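Local coordinates for Acarbose/maltose binding protein GacH (Streptomyces glaucescens, PDB 3K01) that binds acarbose and a related homolog, probably also maltose-type sugars, as the solute receptor of an ABC transporter, at residues E165-A170 with I225-D230; W191-L196 with G292-G297; G201-E206 with V211-E216; R220-I225 with A384-G389; N244-F249 with A255-G260. All coordinates share one frame; numbering follows the deposited sequence.

Contact 1: residues E165-A170 with I225-D230; sequences ELKTAA and IKDLVD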
# COMPACT_ATOMS: atom_id res chain seq x y z
N GLU A 165 7.61 -19.05 -14.37
CA GLU A 165 7.30 -18.52 -15.70
C GLU A 165 8.10 -17.28 -16.00
O GLU A 165 8.50 -17.07 -17.16
CB GLU A 165 5.81 -18.25 -15.85
CG GLU A 165 5.00 -19.53 -15.75
CD GLU A 165 3.53 -19.35 -15.56
OE1 GLU A 165 3.02 -18.20 -15.58
OE2 GLU A 165 2.87 -20.40 -15.38
N LEU A 166 8.33 -16.45 -14.99
CA LEU A 166 9.10 -15.22 -15.21
C LEU A 166 10.52 -15.54 -15.60
O LEU A 166 11.08 -14.86 -16.46
CB LEU A 166 9.03 -14.32 -13.96
CG LEU A 166 9.71 -12.94 -14.11
CD1 LEU A 166 8.91 -11.90 -13.34
CD2 LEU A 166 11.17 -12.96 -13.65
N LYS A 167 11.12 -16.54 -14.98
CA LYS A 167 12.49 -16.92 -15.36
C LYS A 167 12.59 -17.31 -16.82
O LYS A 167 13.53 -16.92 -17.52
CB LYS A 167 13.01 -18.03 -14.46
CG LYS A 167 13.25 -17.53 -13.05
CD LYS A 167 13.63 -18.66 -12.13
CE LYS A 167 15.08 -19.02 -12.35
NZ LYS A 167 15.52 -20.16 -11.48
N THR A 168 11.62 -18.10 -17.27
CA THR A 168 11.60 -18.52 -18.67
C THR A 168 11.38 -17.31 -19.57
O THR A 168 12.07 -17.12 -20.60
CB THR A 168 10.54 -19.59 -18.88
OG1 THR A 168 10.93 -20.72 -18.09
CG2 THR A 168 10.45 -19.97 -20.37
N ALA A 169 10.43 -16.47 -19.21
CA ALA A 169 10.14 -15.31 -20.03
C ALA A 169 11.35 -14.40 -20.11
O ALA A 169 11.67 -13.88 -21.19
CB ALA A 169 8.95 -14.57 -19.47
N ALA A 170 12.04 -14.21 -18.99
CA ALA A 170 13.23 -13.37 -18.96
C ALA A 170 14.31 -13.89 -19.91
O ALA A 170 14.92 -13.09 -20.65
CB ALA A 170 13.79 -13.31 -17.56
N ILE A 225 14.80 -14.40 -4.36
CA ILE A 225 15.32 -13.14 -4.87
C ILE A 225 16.77 -13.29 -5.32
O ILE A 225 17.17 -12.74 -6.34
CB ILE A 225 15.14 -11.95 -3.87
CG1 ILE A 225 16.00 -12.10 -2.59
CG2 ILE A 225 13.65 -11.73 -3.56
CD1 ILE A 225 15.94 -10.87 -1.70
N LYS A 226 17.55 -14.06 -4.57
CA LYS A 226 18.94 -14.28 -4.98
C LYS A 226 19.03 -15.11 -6.26
O LYS A 226 19.87 -14.82 -7.13
CB LYS A 226 19.70 -14.97 -3.85
CG LYS A 226 21.24 -15.07 -4.06
CD LYS A 226 21.87 -13.75 -4.39
CE LYS A 226 23.39 -13.80 -4.24
NZ LYS A 226 24.06 -12.59 -4.83
N ASP A 227 18.17 -16.09 -6.40
CA ASP A 227 18.14 -16.89 -7.62
C ASP A 227 17.76 -16.04 -8.83
O ASP A 227 18.31 -16.24 -9.92
CB ASP A 227 17.17 -18.08 -7.50
CG ASP A 227 16.99 -18.83 -8.82
OD1 ASP A 227 17.93 -19.51 -9.24
OD2 ASP A 227 15.91 -18.71 -9.40
N LEU A 228 16.82 -15.11 -8.67
CA LEU A 228 16.44 -14.29 -9.81
C LEU A 228 17.61 -13.49 -10.34
O LEU A 228 17.82 -13.36 -11.55
CB LEU A 228 15.28 -13.38 -9.41
CG LEU A 228 13.93 -14.09 -9.41
CD1 LEU A 228 12.86 -13.22 -8.79
CD2 LEU A 228 13.47 -14.45 -10.83
N VAL A 229 18.44 -13.00 -9.44
CA VAL A 229 19.62 -12.24 -9.86
C VAL A 229 20.74 -13.17 -10.35
O VAL A 229 21.32 -12.94 -11.42
CB VAL A 229 20.09 -11.27 -8.74
CG1 VAL A 229 21.30 -10.51 -9.17
CG2 VAL A 229 18.96 -10.28 -8.35
N ASP A 230 21.01 -14.25 -9.62
CA ASP A 230 22.09 -15.16 -10.01
C ASP A 230 21.84 -15.73 -11.40
O ASP A 230 22.78 -15.91 -12.18
CB ASP A 230 22.16 -16.36 -9.08
CG ASP A 230 22.83 -16.07 -7.79
OD1 ASP A 230 23.49 -15.03 -7.64
OD2 ASP A 230 22.70 -16.97 -6.91
O HOH W 1 18.11 -20.99 -11.75
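Lys167 reaches out from helix 163-177 to Asp227 on helix 216-230 and makes the salt bridge of this contact. Lys167 NZ lies 2.6 Å from Asp227 OD2 and takes that oxygen's syn lone pair, on the side facing the other carboxylate oxygen. A bend at chi3 (78°) in an otherwise extended lysine chain turns the ammonium group onto the acid. A water closes the triangle: it accepts from Lys167 NZ at 2.7 Å and donates to Asp227 OD1 at 2.9 Å. Both carboxylate oxygens are therefore supplied from the lysine side, one directly and one through water. The two helices run almost parallel, at 13°, with axes 11.3 Å apart. They belong to one lobe of the two-lobed solute-receptor fold, and at that spacing side chains bridge the gap between them. Beside the ion pair Leu228 CD2 meets Lys167 CG at 3.8 Å and Leu166 CD2 at 3.9 Å. The two leucine side chains meet at nearly a right angle, and the aliphatic part of Lys167 lies against Leu228 CD2. Leu228 also rests on Tyr195 of helix 193-198, while the backbone O of Asp227 accepts from Ser231 OG.

Contact 2: residues W191-L196 with G292-G297; sequences WFLPYL and GSPQGG
Pro194 and Leu193 pack against Pro294 in a buried, almost wholly apolar contact, where the first turn of helix 193-198 meets the beginning of strand 293-302 near the middle of the molecule. The two proline rings stand at about a right angle, and the touching edges are ring methylenes: Pro194 CG is 3.7 Å from Pro294 CD. Leu193 covers another part of the same ring. Leu193 CB lies close to Pro294 CB, and with CG anti to the carbonyl carbon (chi1 -62°) and chi2 extended, Leu193 CD1 also reaches Pro294 CB, at 3.8 Å. Pro294 is thus shared by two successive residues of the helix.

No direct hydrogen bond joins the segments, but their polar backbone atoms still meet. Gly292 O receives a CA-H...O contact from Pro194 CA at 3.3 Å, with an angle of 147° at the hydrogen. A water spans the same gap: it accepts from Gly292 N at 2.9 Å and lies equally far from Pro194 O, to which it can donate, although it has more acceptors around it than protons.

Strand 293-302 pairs antiparallel with strand 132-148, Gly296 being backbone-bonded to Asp141; Pro294 O and Ser293 OG add bonds to Thr142 OG1, and further along Gly297 is backbone-bonded to Val92. Leu143 of strand 132-148 touches Pro194 and Pro294 alike, while Phe376 and Ile379 of helix 376-387 lie against Leu193.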
# COMPACT_ATOMS: atom_id res chain seq x y z
N TRP A 191 9.31 -4.22 -1.27
CA TRP A 191 9.43 -5.03 -2.47
C TRP A 191 9.84 -6.46 -2.21
O TRP A 191 9.82 -7.27 -3.14
CB TRP A 191 10.38 -4.37 -3.47
CG TRP A 191 9.72 -3.29 -4.37
CD1 TRP A 191 9.41 -3.43 -5.69
CD2 TRP A 191 9.32 -1.95 -4.01
NE1 TRP A 191 8.84 -2.28 -6.17
CE2 TRP A 191 8.76 -1.35 -5.17
CE3 TRP A 191 9.36 -1.21 -2.82
CZ2 TRP A 191 8.25 -0.04 -5.17
CZ3 TRP A 191 8.86 0.09 -2.82
CH2 TRP A 191 8.31 0.66 -3.98
N PHE A 192 10.20 -6.81 -0.98
CA PHE A 192 10.40 -8.20 -0.65
C PHE A 192 9.08 -8.95 -0.49
O PHE A 192 8.99 -10.16 -0.72
CB PHE A 192 11.23 -8.30 0.64
CG PHE A 192 11.50 -9.70 1.09
CD1 PHE A 192 12.36 -10.51 0.36
CD2 PHE A 192 10.94 -10.18 2.26
CE1 PHE A 192 12.66 -11.82 0.82
CE2 PHE A 192 11.24 -11.51 2.71
CZ PHE A 192 12.08 -12.30 1.99
N LEU A 193 8.05 -8.22 -0.04
CA LEU A 193 6.84 -8.87 0.40
C LEU A 193 6.14 -9.72 -0.68
O LEU A 193 5.68 -10.81 -0.37
CB LEU A 193 5.89 -7.87 1.09
CG LEU A 193 6.47 -7.23 2.36
CD1 LEU A 193 5.51 -6.19 2.90
CD2 LEU A 193 6.72 -8.28 3.44
N PRO A 194 6.10 -9.27 -1.94
CA PRO A 194 5.51 -10.18 -2.95
C PRO A 194 6.17 -11.55 -3.01
O PRO A 194 5.49 -12.55 -3.22
CB PRO A 194 5.74 -9.41 -4.26
CG PRO A 194 5.69 -7.97 -3.84
CD PRO A 194 6.46 -7.96 -2.54
N TYR A 195 7.49 -11.59 -2.84
CA TYR A 195 8.20 -12.88 -2.84
C TYR A 195 7.87 -13.73 -1.62
O TYR A 195 7.71 -14.95 -1.73
CB TYR A 195 9.72 -12.67 -2.99
CG TYR A 195 10.03 -11.94 -4.28
CD1 TYR A 195 9.84 -12.53 -5.52
CD2 TYR A 195 10.44 -10.63 -4.24
CE1 TYR A 195 10.09 -11.81 -6.70
CE2 TYR A 195 10.69 -9.91 -5.39
CZ TYR A 195 10.51 -10.53 -6.61
OH TYR A 195 10.72 -9.78 -7.77
N LEU A 196 7.74 -13.07 -0.46
CA LEU A 196 7.34 -13.78 0.75
C LEU A 196 5.94 -14.37 0.58
O LEU A 196 5.71 -15.56 0.82
CB LEU A 196 7.40 -12.84 1.94
CG LEU A 196 7.01 -13.50 3.28
CD1 LEU A 196 7.97 -14.64 3.66
CD2 LEU A 196 6.96 -12.45 4.33
N GLY A 292 0.63 -12.96 -3.83
CA GLY A 292 0.08 -11.79 -3.18
C GLY A 292 1.02 -10.62 -3.19
O GLY A 292 2.24 -10.79 -3.31
N SER A 293 0.45 -9.43 -3.00
CA SER A 293 1.20 -8.19 -2.99
C SER A 293 0.84 -7.42 -1.73
O SER A 293 -0.27 -7.56 -1.21
CB SER A 293 0.89 -7.37 -4.26
OG SER A 293 -0.51 -7.30 -4.46
N PRO A 294 1.75 -6.62 -1.21
CA PRO A 294 1.45 -5.92 0.04
C PRO A 294 0.41 -4.81 -0.14
O PRO A 294 0.26 -4.23 -1.21
CB PRO A 294 2.79 -5.35 0.45
CG PRO A 294 3.52 -5.14 -0.88
CD PRO A 294 3.11 -6.31 -1.71
N GLN A 295 -0.24 -4.47 0.95
CA GLN A 295 -1.37 -3.53 0.93
C GLN A 295 -0.95 -2.17 1.42
O GLN A 295 -0.36 -2.05 2.50
CB GLN A 295 -2.41 -4.05 1.91
CG GLN A 295 -3.65 -3.17 2.03
CD GLN A 295 -4.59 -3.66 3.10
OE1 GLN A 295 -4.43 -4.76 3.61
NE2 GLN A 295 -5.60 -2.86 3.40
N GLY A 296 -1.28 -1.14 0.65
CA GLY A 296 -1.13 0.24 1.10
C GLY A 296 -2.46 0.97 1.03
O GLY A 296 -3.52 0.38 0.79
N GLY A 297 -2.38 2.27 1.25
CA GLY A 297 -3.57 3.12 1.15
C GLY A 297 -3.77 3.94 2.40
O GLY A 297 -2.91 4.04 3.28
O HOH W 2 3.28 -13.40 -4.89

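Contact 3: residues G201-E206 with V211-E216; sequences GDLVDE and VTVDDE
Leu203 O takes two backbone donors from the opposite segment, and this is the tight part of the contact. Thr212 N approaches Leu203 O at 3.0 Å with an angle of 157°, from above the carbonyl plane, and Val213 N adds a weak bond to the same oxygen at the same distance but a poor 123°. Next to it Val204 and Val211 form an antiparallel non-hydrogen-bonded pair, so 204-205 and 210-211 make a small beta hairpin. On its buried flank Leu203 CD2 meets Val213 CG2 at 4.0 Å, and Tyr404 of helix 393-407 packs on both residues.

The other flank is wetter. Thr212 OG1, placed between its backbone N and carbonyl carbon (chi1 55°), donates to Asp202 O at 2.8 Å, well above that carbonyl's plane. A water donates to Thr212 OG1 at 2.9 Å and gives a weak bond to Val204 O. Asp202 turns its carboxylate back on the chain, Asp202 OD1 accepting from Leu203 N at 2.8 Å. Beyond Thr212 a type I turn, closed by Asp215 N to Thr212 O, leads to the N-cap position of helix 216-230.

As donor the Thr212 hydroxyl ties the hairpin's end to Asp202 O, outside the strand pairing; as acceptor it takes a water, so this side stays hydrated.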
# COMPACT_ATOMS: atom_id res chain seq x y z
N GLY A 201 4.20 -17.36 2.60
CA GLY A 201 4.70 -16.90 3.90
C GLY A 201 4.08 -15.61 4.38
O GLY A 201 3.26 -14.99 3.68
N ASP A 202 4.43 -15.21 5.60
CA ASP A 202 3.96 -13.95 6.17
C ASP A 202 4.87 -13.60 7.34
O ASP A 202 5.69 -14.42 7.77
CB ASP A 202 2.51 -14.05 6.65
CG ASP A 202 1.75 -12.74 6.49
OD1 ASP A 202 2.35 -11.65 6.52
OD2 ASP A 202 0.50 -12.83 6.41
N LEU A 203 4.70 -12.39 7.86
CA LEU A 203 5.61 -11.83 8.84
C LEU A 203 5.37 -12.42 10.22
O LEU A 203 6.29 -12.97 10.86
CB LEU A 203 5.49 -10.30 8.85
CG LEU A 203 5.76 -9.64 7.49
CD1 LEU A 203 5.57 -8.11 7.60
CD2 LEU A 203 7.15 -9.97 6.95
N VAL A 204 4.13 -12.33 10.69
CA VAL A 204 3.74 -12.85 11.99
C VAL A 204 2.34 -13.41 11.93
O VAL A 204 1.55 -13.09 11.03
CB VAL A 204 3.78 -11.77 13.11
CG1 VAL A 204 5.15 -11.20 13.27
CG2 VAL A 204 2.75 -10.66 12.84
N ASP A 205 2.05 -14.27 12.90
CA ASP A 205 0.70 -14.73 13.17
C ASP A 205 0.23 -13.98 14.43
O ASP A 205 0.60 -14.34 15.54
CB ASP A 205 0.73 -16.25 13.36
CG ASP A 205 -0.65 -16.86 13.58
OD1 ASP A 205 -1.62 -16.12 13.85
OD2 ASP A 205 -0.74 -18.10 13.48
N GLU A 206 -0.53 -12.91 14.24
CA GLU A 206 -1.03 -12.11 15.36
C GLU A 206 -1.84 -12.97 16.31
O GLU A 206 -1.62 -12.96 17.52
CB GLU A 206 -1.93 -10.97 14.89
CG GLU A 206 -1.43 -10.14 13.72
CD GLU A 206 -2.42 -9.05 13.37
OE1 GLU A 206 -2.74 -8.89 12.17
OE2 GLU A 206 -2.89 -8.36 14.32
N VAL A 211 6.02 -15.44 15.58
CA VAL A 211 6.80 -14.94 14.45
C VAL A 211 6.86 -16.05 13.39
O VAL A 211 7.18 -17.21 13.68
CB VAL A 211 8.20 -14.55 14.92
CG1 VAL A 211 9.14 -14.30 13.74
CG2 VAL A 211 8.10 -13.32 15.79
N THR A 212 6.54 -15.70 12.15
CA THR A 212 6.51 -16.68 11.07
C THR A 212 7.47 -16.36 9.91
O THR A 212 7.62 -17.19 9.00
CB THR A 212 5.09 -16.90 10.50
OG1 THR A 212 4.57 -15.63 10.09
CG2 THR A 212 4.13 -17.50 11.54
N VAL A 213 8.12 -15.20 9.94
CA VAL A 213 9.01 -14.79 8.84
C VAL A 213 10.19 -15.73 8.63
O VAL A 213 10.77 -15.77 7.53
CB VAL A 213 9.51 -13.35 9.05
CG1 VAL A 213 10.60 -13.29 10.11
CG2 VAL A 213 9.97 -12.71 7.74
N ASP A 214 10.52 -16.49 9.67
CA ASP A 214 11.65 -17.43 9.60
C ASP A 214 11.21 -18.88 9.44
O ASP A 214 12.03 -19.80 9.68
CB ASP A 214 12.62 -17.25 10.77
CG ASP A 214 11.96 -17.36 12.13
OD1 ASP A 214 10.72 -17.53 12.22
OD2 ASP A 214 12.71 -17.32 13.13
N ASP A 215 9.95 -19.12 9.10
CA ASP A 215 9.62 -20.48 8.71
C ASP A 215 10.16 -20.75 7.30
O ASP A 215 10.84 -19.90 6.71
CB ASP A 215 8.13 -20.74 8.83
CG ASP A 215 7.33 -19.93 7.86
OD1 ASP A 215 7.91 -19.37 6.89
OD2 ASP A 215 6.10 -19.87 8.08
N GLU A 216 9.94 -21.95 6.78
CA GLU A 216 10.58 -22.29 5.53
C GLU A 216 10.16 -21.40 4.37
O GLU A 216 10.96 -21.16 3.46
CB GLU A 216 10.46 -23.77 5.20
CG GLU A 216 11.56 -24.60 5.93
CD GLU A 216 13.03 -24.15 5.63
OE1 GLU A 216 13.35 -23.75 4.49
OE2 GLU A 216 13.88 -24.21 6.55
O HOH W 3 6.54 -17.07 6.44
O HOH W 4 1.73 -15.98 9.60

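Contact 4: residues R220-I225 with A384-G389; sequences RAYRVI and ANVLSG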
# COMPACT_ATOMS: atom_id res chain seq x y z
N ARG A 220 12.70 -19.61 1.77
CA ARG A 220 12.51 -19.73 0.32
C ARG A 220 12.39 -18.36 -0.33
O ARG A 220 12.87 -18.18 -1.44
CB ARG A 220 11.27 -20.55 -0.05
CG ARG A 220 11.43 -22.05 0.21
CD ARG A 220 10.33 -22.82 -0.49
NE ARG A 220 8.97 -22.37 -0.14
CZ ARG A 220 8.25 -22.86 0.87
NH1 ARG A 220 7.03 -22.40 1.11
NH2 ARG A 220 8.76 -23.82 1.63
N ALA A 221 11.74 -17.40 0.32
CA ALA A 221 11.60 -16.08 -0.28
C ALA A 221 12.95 -15.39 -0.46
O ALA A 221 13.21 -14.78 -1.52
CB ALA A 221 10.67 -15.24 0.55
N TYR A 222 13.82 -15.45 0.56
CA TYR A 222 15.16 -14.92 0.38
C TYR A 222 15.92 -15.67 -0.73
O TYR A 222 16.70 -15.06 -1.48
CB TYR A 222 15.93 -14.92 1.69
CG TYR A 222 15.52 -13.84 2.68
CD1 TYR A 222 15.77 -12.50 2.42
CD2 TYR A 222 14.91 -14.18 3.90
CE1 TYR A 222 15.45 -11.52 3.34
CE2 TYR A 222 14.58 -13.19 4.83
CZ TYR A 222 14.84 -11.87 4.53
OH TYR A 222 14.55 -10.85 5.42
N ARG A 223 15.71 -16.99 -0.82
CA ARG A 223 16.35 -17.76 -1.89
C ARG A 223 15.86 -17.33 -3.26
O ARG A 223 16.65 -17.25 -4.20
CB ARG A 223 16.11 -19.25 -1.68
CG ARG A 223 16.95 -20.14 -2.58
CD ARG A 223 16.80 -21.61 -2.23
NE ARG A 223 17.32 -21.89 -0.90
CZ ARG A 223 16.61 -22.36 0.12
NH1 ARG A 223 15.31 -22.64 -0.01
NH2 ARG A 223 17.21 -22.58 1.28
N VAL A 224 14.57 -17.07 -3.40
CA VAL A 224 14.01 -16.68 -4.71
C VAL A 224 14.64 -15.40 -5.22
O VAL A 224 15.00 -15.31 -6.40
CB VAL A 224 12.46 -16.50 -4.59
CG1 VAL A 224 11.88 -15.69 -5.78
CG2 VAL A 224 11.77 -17.84 -4.47
N ILE A 225 14.80 -14.40 -4.36
CA ILE A 225 15.32 -13.14 -4.87
C ILE A 225 16.77 -13.29 -5.32
O ILE A 225 17.17 -12.74 -6.34
CB ILE A 225 15.14 -11.95 -3.87
CG1 ILE A 225 16.00 -12.10 -2.59
CG2 ILE A 225 13.65 -11.73 -3.56
CD1 ILE A 225 15.94 -10.87 -1.70
N ALA A 384 19.23 -7.01 1.68
CA ALA A 384 20.43 -6.42 1.12
C ALA A 384 21.61 -7.38 1.25
O ALA A 384 22.38 -7.57 0.30
CB ALA A 384 20.75 -5.09 1.78
N ASN A 385 21.74 -8.00 2.41
CA ASN A 385 22.87 -8.86 2.67
C ASN A 385 22.78 -10.17 1.90
O ASN A 385 23.80 -10.77 1.59
CB ASN A 385 23.06 -9.05 4.17
CG ASN A 385 23.49 -7.76 4.86
OD1 ASN A 385 23.76 -6.73 4.22
ND2 ASN A 385 23.54 -7.81 6.18
N VAL A 386 21.55 -10.64 1.61
CA VAL A 386 21.38 -11.79 0.74
C VAL A 386 21.80 -11.40 -0.68
O VAL A 386 22.55 -12.14 -1.34
CB VAL A 386 19.91 -12.28 0.76
CG1 VAL A 386 19.61 -13.23 -0.41
CG2 VAL A 386 19.62 -12.95 2.09
N LEU A 387 21.31 -10.27 -1.18
CA LEU A 387 21.58 -9.89 -2.57
C LEU A 387 23.05 -9.62 -2.82
O LEU A 387 23.54 -9.91 -3.91
CB LEU A 387 20.70 -8.71 -3.00
CG LEU A 387 19.22 -9.07 -3.14
CD1 LEU A 387 18.42 -7.77 -3.32
CD2 LEU A 387 18.97 -10.03 -4.30
N SER A 388 23.77 -9.10 -1.84
CA SER A 388 25.21 -8.88 -2.01
C SER A 388 26.03 -10.15 -1.85
O SER A 388 27.25 -10.14 -2.11
CB SER A 388 25.70 -7.86 -1.00
OG SER A 388 25.62 -8.43 0.31
N GLY A 389 25.42 -11.24 -1.37
CA GLY A 389 26.12 -12.53 -1.25
C GLY A 389 26.70 -12.79 0.11
O GLY A 389 27.27 -13.87 0.35
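Leu387, whose side chain packs on Ile225, gives its backbone O to Lys226 NZ, a hydrogen bond that links the C-terminal end of helix 376-387 to helix 216-230. Between the segments themselves the contact is apolar. Leu387 CD2 sits 4.0 Å from Ile225 CG1 and 3.8 Å from Ile225 O, and Leu387 CG touches Ile225 CD1, the two side chains meeting at nearly a right angle. Ile225 carries CG1 between its backbone N and carbonyl carbon (chi1 67°), which turns CD1 toward the leucine.

Val386 turns both methyls to Tyr222. Val386 CG1 lies against Tyr222 O at 3.6 Å, while Val386 CG2 approaches Tyr222 CD1 at 3.9 Å, oblique to the ring. The ring's polar end is bonded elsewhere, OH to Thr400 OG1. Just beyond these residues the helix ends in a Schellman motif: Gly389, with positive phi, bonds its N back to Val386 O at 3.0 Å, and the chain turns toward helix 393-407.

That helix packs on both segments, through Ala396 against Tyr222 and Val386. From helix 193-198 Tyr195 covers Ile225, and Phe192 stacks its ring on Tyr222.

Contact 5: residues N244-F249 with A255-G260; sequences NMQNAF and AMMVNG
Met257 lies at the middle of this contact, with Phe249, Met245 and Gln246 of helix 241-251 gathered round its side chain. Met257 CG sits over one face of the Phe249 ring, 4.2 Å from the centroid and 26° off the normal, as a CH-pi contact. Met257 SD follows more obliquely, making this a Met-aromatic pair. The ring's edge faces the strand backbone, with Phe249 CE1 3.8 Å from Met256 CA. Met257's chi1 of 66° and its extended chain beyond CG carry its sulfur between the helix residues, where Met245 CG touches Met257 SD at 3.7 Å and Gln246 OE1 comes within 3.3 Å of Met257 CE.

Around this core stand the amides. Asn259 ND2 gives Met257 SD a weak but nearly straight hydrogen bond, 3.6 Å long at 171°, and Asn259 OD1 accepts from Gly260 N at 2.8 Å. Gln246, its amide plane perpendicular to that of Asn259, is held by Asp266 through NE2. Further out, Phe273 lies almost parallel to Phe249, and Phe146 of strand 132-148 packs on Phe249, Met257 and Asn259.

Helix 241-251 forms the helical limb of a beta-alpha-beta crossover, from strand 234-235 to strand 254-259. Its seal against the sheet comes from polarisable sulfur and an aromatic face; beside it Asn259 bonds weakly to sulfur through ND2 and to the backbone through OD1, and Gln246 NE2 bonds to the Asp266 carboxylate.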
# COMPACT_ATOMS: atom_id res chain seq x y z
N ASN A 244 17.24 3.78 -10.06
CA ASN A 244 17.79 2.73 -10.90
C ASN A 244 16.67 1.90 -11.55
O ASN A 244 16.74 1.55 -12.73
CB ASN A 244 18.75 1.82 -10.10
CG ASN A 244 20.13 2.43 -9.90
OD1 ASN A 244 20.72 2.35 -8.80
ND2 ASN A 244 20.66 3.02 -10.93
N MET A 245 15.66 1.57 -10.77
CA MET A 245 14.55 0.79 -11.29
C MET A 245 13.78 1.57 -12.36
O MET A 245 13.56 1.04 -13.45
CB MET A 245 13.61 0.45 -10.15
CG MET A 245 12.41 -0.33 -10.60
SD MET A 245 11.49 -1.10 -9.28
CE MET A 245 11.07 0.35 -8.33
N GLN A 246 13.41 2.80 -12.07
CA GLN A 246 12.68 3.62 -13.05
C GLN A 246 13.49 3.82 -14.31
O GLN A 246 12.97 3.67 -15.42
CB GLN A 246 12.28 4.98 -12.46
CG GLN A 246 11.27 4.90 -11.32
CD GLN A 246 9.98 4.26 -11.76
OE1 GLN A 246 9.74 3.07 -11.53
NE2 GLN A 246 9.16 5.03 -12.44
N ASN A 247 14.79 4.09 -14.18
CA ASN A 247 15.60 4.32 -15.37
C ASN A 247 15.70 3.05 -16.19
O ASN A 247 15.66 3.08 -17.43
CB ASN A 247 17.01 4.81 -15.00
CG ASN A 247 17.02 6.20 -14.38
OD1 ASN A 247 16.07 6.95 -14.52
ND2 ASN A 247 18.09 6.53 -13.67
N ALA A 248 15.86 1.91 -15.52
CA ALA A 248 15.98 0.63 -16.22
C ALA A 248 14.69 0.32 -16.98
O ALA A 248 14.74 -0.16 -18.14
CB ALA A 248 16.31 -0.51 -15.25
N PHE A 249 13.55 0.54 -16.34
CA PHE A 249 12.30 0.18 -16.99
C PHE A 249 11.95 1.18 -18.10
O PHE A 249 11.50 0.78 -19.19
CB PHE A 249 11.18 0.08 -15.96
CG PHE A 249 9.88 -0.38 -16.53
CD1 PHE A 249 9.68 -1.73 -16.77
CD2 PHE A 249 8.89 0.52 -16.88
CE1 PHE A 249 8.46 -2.17 -17.29
CE2 PHE A 249 7.67 0.06 -17.42
CZ PHE A 249 7.47 -1.29 -17.63
N ALA A 255 12.55 -5.46 -19.11
CA ALA A 255 11.20 -5.51 -19.67
C ALA A 255 10.10 -5.41 -18.63
O ALA A 255 8.92 -5.19 -18.98
CB ALA A 255 11.03 -6.78 -20.47
N MET A 256 10.45 -5.62 -17.35
CA MET A 256 9.46 -5.73 -16.26
C MET A 256 10.02 -5.13 -15.01
O MET A 256 11.22 -5.16 -14.78
CB MET A 256 9.14 -7.21 -15.99
CG MET A 256 8.48 -7.90 -17.18
SD MET A 256 8.06 -9.63 -16.91
CE MET A 256 9.68 -10.38 -17.23
N MET A 257 9.13 -4.64 -14.14
CA MET A 257 9.52 -4.21 -12.78
C MET A 257 8.27 -4.40 -11.95
O MET A 257 7.18 -4.56 -12.47
CB MET A 257 9.98 -2.76 -12.72
CG MET A 257 8.87 -1.77 -13.02
SD MET A 257 9.41 -0.06 -12.70
CE MET A 257 8.05 0.91 -13.32
N VAL A 258 8.42 -4.38 -10.63
CA VAL A 258 7.26 -4.35 -9.74
C VAL A 258 7.14 -2.94 -9.17
O VAL A 258 8.14 -2.33 -8.78
CB VAL A 258 7.43 -5.38 -8.63
CG1 VAL A 258 6.36 -5.23 -7.54
CG2 VAL A 258 7.41 -6.76 -9.23
N ASN A 259 5.93 -2.39 -9.16
CA ASN A 259 5.78 -1.01 -8.73
C ASN A 259 4.34 -0.71 -8.43
O ASN A 259 3.47 -1.59 -8.60
CB ASN A 259 6.37 -0.05 -9.78
CG ASN A 259 7.08 1.12 -9.15
OD1 ASN A 259 6.69 1.59 -8.07
ND2 ASN A 259 8.14 1.58 -9.80
N GLY A 260 4.07 0.51 -7.97
CA GLY A 260 2.71 0.89 -7.59
C GLY A 260 2.17 2.01 -8.44
O GLY A 260 2.83 2.51 -9.35

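Overall arrangement
Contacts 2 and 5 are fully buried and both reach the large mixed sheet; Trp191 joins them by bonding to Val258 O. Contact 5 relies on sulfur and an aromatic ring, contact 2 on proline rings with a water. Contacts 1 and 4 share Ile225 and use two parts of helix 216-230: the first, partly buried, adds a salt bridge to its leucines, whereas the second is buried and apolar between its segments. Tyr195 from contact 2 packs against both. Contact 3, also partly buried, is a hairpin made chiefly by backbone bonds; it follows helix 193-198 in the chain and leads into helix 216-230, while Leu203 packs on Leu193 and Leu196.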